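Local coordinates for protein NADPH-quinone reductase (Pediococcus pentosaceus ATCC 25745, PDB 3HA2) that probably transfers electrons from NAD(P)H to quinones with the help of bound FMN, as a flavodoxin-like oxidoreductase, at residues A[57-60]-A[65-68]; A[106-109]-A[113-116]. One frame throughout, in Å; residues are numbered along the deposited sequence.

Interaction 1 of 2, residues A[57-60]-A[65-68]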
loop_
_atom_site.group_PDB
_atom_site.type_symbol
_atom_site.label_atom_id
_atom_site.label_comp_id
_atom_site.label_asym_id
_atom_site.label_seq_id
_atom_site.Cartn_x
_atom_site.Cartn_y
_atom_site.Cartn_z
ATOM N N LEU A 57 -0.317 -6.163 -12.664
ATOM C CA LEU A 57 0.721 -5.878 -11.680
ATOM C C LEU A 57 1.005 -7.162 -10.943
ATOM O O LEU A 57 0.102 -7.765 -10.351
ATOM C CB LEU A 57 0.268 -4.816 -10.693
ATOM C CG LEU A 57 -0.324 -3.548 -11.315
ATOM C CD1 LEU A 57 -0.693 -2.589 -10.161
ATOM C CD2 LEU A 57 0.602 -2.882 -12.334
ATOM N N GLU A 58 2.268 -7.567 -10.986
ATOM C CA GLU A 58 2.702 -8.872 -10.485
ATOM C C GLU A 58 3.720 -8.676 -9.354
ATOM O O GLU A 58 4.858 -8.195 -9.572
ATOM C CB GLU A 58 3.309 -9.674 -11.644
ATOM C CG GLU A 58 3.810 -11.044 -11.262
ATOM C CD GLU A 58 3.951 -11.966 -12.443
ATOM O OE1 GLU A 58 3.180 -11.835 -13.426
ATOM O OE2 GLU A 58 4.836 -12.845 -12.377
ATOM N N PHE A 59 3.329 -9.062 -8.142
ATOM C CA PHE A 59 4.167 -8.772 -6.978
ATOM C C PHE A 59 3.917 -9.718 -5.803
ATOM O O PHE A 59 2.848 -10.324 -5.710
ATOM C CB PHE A 59 3.927 -7.315 -6.539
ATOM C CG PHE A 59 2.467 -6.991 -6.205
ATOM C CD1 PHE A 59 1.577 -6.527 -7.186
ATOM C CD2 PHE A 59 1.988 -7.160 -4.905
ATOM C CE1 PHE A 59 0.232 -6.239 -6.873
ATOM C CE2 PHE A 59 0.648 -6.864 -4.581
ATOM C CZ PHE A 59 -0.227 -6.399 -5.569
ATOM N N PRO A 60 4.899 -9.828 -4.895
ATOM C CA PRO A 60 4.689 -10.552 -3.636
ATOM C C PRO A 60 4.000 -9.672 -2.601
ATOM O O PRO A 60 4.200 -8.453 -2.561
ATOM C CB PRO A 60 6.108 -10.894 -3.200
ATOM C CG PRO A 60 6.935 -9.758 -3.715
ATOM C CD PRO A 60 6.284 -9.328 -5.022
ATOM N N SER A 65 0.319 -5.740 1.508
ATOM C CA SER A 65 0.263 -4.766 0.409
ATOM C C SER A 65 1.410 -4.964 -0.572
ATOM O O SER A 65 2.271 -5.810 -0.364
ATOM C CB SER A 65 0.240 -3.321 0.944
ATOM O OG SER A 65 1.219 -3.137 1.936
ATOM N N ALA A 66 1.413 -4.184 -1.649
ATOM C CA ALA A 66 2.489 -4.221 -2.630
ATOM C C ALA A 66 3.831 -3.747 -2.053
ATOM O O ALA A 66 3.839 -2.923 -1.139
ATOM C CB ALA A 66 2.095 -3.360 -3.832
ATOM N N PRO A 67 4.958 -4.254 -2.589
ATOM C CA PRO A 67 6.298 -3.774 -2.227
ATOM C C PRO A 67 6.443 -2.278 -2.527
ATOM O O PRO A 67 5.744 -1.716 -3.383
ATOM C CB PRO A 67 7.239 -4.566 -3.153
ATOM C CG PRO A 67 6.442 -5.736 -3.592
ATOM C CD PRO A 67 5.015 -5.342 -3.580
ATOM N N ALA A 68 7.361 -1.646 -1.820
ATOM C CA ALA A 68 7.552 -0.206 -1.939
ATOM C C ALA A 68 7.895 0.258 -3.369
ATOM O O ALA A 68 7.471 1.333 -3.780
ATOM C CB ALA A 68 8.623 0.239 -0.971
#
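At the C-terminal end of the central strand 54-60 of a flavodoxin-like sheet, Phe-59 and Pro-60 pack against Ala-66 and Pro-67 of the loop that leads into helix 68-77. Ala-66 CB sits over one face of the Phe-59 ring, 4.0 Å from its centroid, 18° off the ring normal and shifted toward the rim. This is a CH-pi contact, closest at Phe-59 CE2, 3.9 Å from Ala-66 CB. The ring reaches this place because CG of Phe-59 stands between its backbone N and carbonyl carbon (chi1 57°).

Pro-67 packs on both strand residues. Pro-67 CD comes to 3.7 Å from Phe-59 CB and meets the ring obliquely. The same Pro-67 CD lies 3.4 Å from Pro-60 O, while Pro-67 CG touches Pro-60 CD at 3.9 Å. The two proline rings cross at an angle, and the side chains meet by apolar packing. Pro-67 takes the N-cap position of the following helix. As a proline it has no amide hydrogen to donate; CG and CD of its ring meet the strand.

Ile-97 and Val-99 of strand 94-101 also touch Phe-59, and Phe-125 of helix 123-131 touches Ala-66. The carbonyl of Ala-66 accepts a hydrogen bond from Lys-71 of the second subunit. A sulfate about 6 Å from the Pro-60 side chain probably came from the crystallisation liquor, though such ions often mark pockets. Such a buried strand-to-helix loop at the C-terminal end of a parallel sheet belongs to the beta-alpha-beta layout of flavodoxin-like folds, where flavin is commonly bound at this end.

Interaction 2 of 2, residues A[106-109]-A[113-116]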
loop_
_atom_site.group_PDB
_atom_site.type_symbol
_atom_site.label_atom_id
_atom_site.label_comp_id
_atom_site.label_asym_id
_atom_site.label_seq_id
_atom_site.Cartn_x
_atom_site.Cartn_y
_atom_site.Cartn_z
ATOM N N ASN A 106 -6.046 -20.250 2.684
ATOM C CA ASN A 106 -7.137 -20.367 3.657
ATOM C C ASN A 106 -7.004 -19.458 4.886
ATOM O O ASN A 106 -7.961 -19.320 5.633
ATOM C CB ASN A 106 -7.351 -21.818 4.068
ATOM C CG ASN A 106 -7.961 -22.655 2.939
ATOM O OD1 ASN A 106 -8.767 -22.160 2.134
ATOM N ND2 ASN A 106 -7.569 -23.917 2.869
ATOM N N ALA A 107 -5.847 -18.809 5.075
ATOM C CA ALA A 107 -5.683 -17.858 6.185
ATOM C C ALA A 107 -6.410 -16.531 5.914
ATOM O O ALA A 107 -6.726 -15.777 6.853
ATOM C CB ALA A 107 -4.200 -17.590 6.419
ATOM N N PHE A 108 -6.674 -16.256 4.633
ATOM C CA PHE A 108 -7.223 -14.970 4.202
ATOM C C PHE A 108 -8.744 -15.023 4.070
ATOM O O PHE A 108 -9.291 -15.035 2.973
ATOM C CB PHE A 108 -6.587 -14.518 2.886
ATOM C CG PHE A 108 -5.120 -14.237 2.992
ATOM C CD1 PHE A 108 -4.674 -13.022 3.497
ATOM C CD2 PHE A 108 -4.179 -15.201 2.594
ATOM C CE1 PHE A 108 -3.300 -12.751 3.596
ATOM C CE2 PHE A 108 -2.797 -14.949 2.710
ATOM C CZ PHE A 108 -2.362 -13.723 3.211
ATOM N N GLN A 109 -9.419 -15.029 5.211
ATOM C CA GLN A 109 -10.882 -15.010 5.251
ATOM C C GLN A 109 -11.301 -14.704 6.672
ATOM O O GLN A 109 -10.506 -14.867 7.611
ATOM C CB GLN A 109 -11.482 -16.374 4.845
ATOM C CG GLN A 109 -11.016 -17.549 5.696
ATOM C CD GLN A 109 -11.572 -18.875 5.248
ATOM O OE1 GLN A 109 -12.787 -19.038 5.099
ATOM N NE2 GLN A 109 -10.691 -19.858 5.088
ATOM N N ALA A 113 -6.772 -16.902 10.417
ATOM C CA ALA A 113 -5.644 -16.166 11.000
ATOM C C ALA A 113 -5.554 -14.688 10.568
ATOM O O ALA A 113 -5.293 -13.810 11.403
ATOM C CB ALA A 113 -4.323 -16.892 10.688
ATOM N N GLU A 114 -5.778 -14.418 9.279
ATOM C CA GLU A 114 -5.565 -13.084 8.718
ATOM C C GLU A 114 -6.819 -12.204 8.665
ATOM O O GLU A 114 -6.724 -11.020 8.350
ATOM C CB GLU A 114 -4.898 -13.168 7.329
ATOM C CG GLU A 114 -3.601 -13.984 7.264
ATOM C CD GLU A 114 -2.487 -13.520 8.215
ATOM O OE1 GLU A 114 -2.455 -12.336 8.632
ATOM O OE2 GLU A 114 -1.618 -14.364 8.531
ATOM N N LYS A 115 -7.976 -12.806 8.958
ATOM C CA LYS A 115 -9.281 -12.133 9.080
ATOM C C LYS A 115 -9.843 -11.524 7.797
ATOM O O LYS A 115 -11.070 -11.368 7.694
ATOM C CB LYS A 115 -9.283 -11.057 10.189
ATOM C CG LYS A 115 -8.889 -11.573 11.595
ATOM C CD LYS A 115 -9.108 -10.476 12.629
ATOM C CE LYS A 115 -9.126 -11.051 14.037
ATOM N NZ LYS A 115 -9.127 -9.923 15.000
ATOM N N PHE A 116 -8.978 -11.157 6.853
ATOM C CA PHE A 116 -9.423 -10.452 5.627
ATOM C C PHE A 116 -9.039 -11.185 4.363
ATOM O O PHE A 116 -7.963 -11.786 4.275
ATOM C CB PHE A 116 -8.870 -9.021 5.586
ATOM C CG PHE A 116 -9.088 -8.282 6.872
ATOM C CD1 PHE A 116 -10.388 -7.907 7.261
ATOM C CD2 PHE A 116 -8.011 -7.990 7.704
ATOM C CE1 PHE A 116 -10.597 -7.242 8.484
ATOM C CE2 PHE A 116 -8.204 -7.307 8.913
ATOM C CZ PHE A 116 -9.483 -6.952 9.307
#
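Glu-114 lies beside Phe-108, with its CG over one face of the Phe-108 ring, 4.2 Å from the centroid and 22° off the normal. CG of Glu-114 stands beside its own backbone N (chi1 -54°), and the chain then bends at chi2, carrying the carboxylate away from the 106-109 segment. Ala-107 CB touches the same methylene, Glu-114 CG, at 3.8 Å. One backbone bond ties the segments: Glu-114 N donates to Ala-107 O over 2.9 Å. Phe-116 O lies in the plane of the Phe-108 ring at its edge, 3.6 Å from Phe-108 CD1, and also touches CB of that residue. This buried oxygen has no hydrogen-bond partner in the model.

Further out, Gln-109 NE2 donates a nearly straight bond (174°) to Asn-106 O at 2.8 Å, tying the turn to itself. The Glu-114 carboxylate is fixed by Tyr-64 OH and by a salt bridge to Lys-131 of the second subunit. An alanine in place of Phe-108 is likely to open a gap beside the Glu-114 methylene and cost the loop its hold on Ile-118 and Leu-121. The whole loop follows strand 94-101, and Phe-108 anchors it on helix 118-121.

How the interactions relate
Interaction 1 closes along the chain before interaction 2 opens. Their centres lie 19 Å apart and their nearest atoms about 8 Å apart, so they do not touch. Interaction 1 is buried near the middle of the chain, at the end of strand 54-60. Interaction 2 lies further out, in the long loop between the neighbouring strand 94-101 and helix 118-121. The two loops thus leave adjacent parallel strands of one sheet, in the N-terminal, flavodoxin-like part of a longer protein. The loop of interaction 1 also carries Tyr-64, which binds Glu-114 of interaction 2. Both contacts reach the second subunit, so the two loops contribute to the dimer interface.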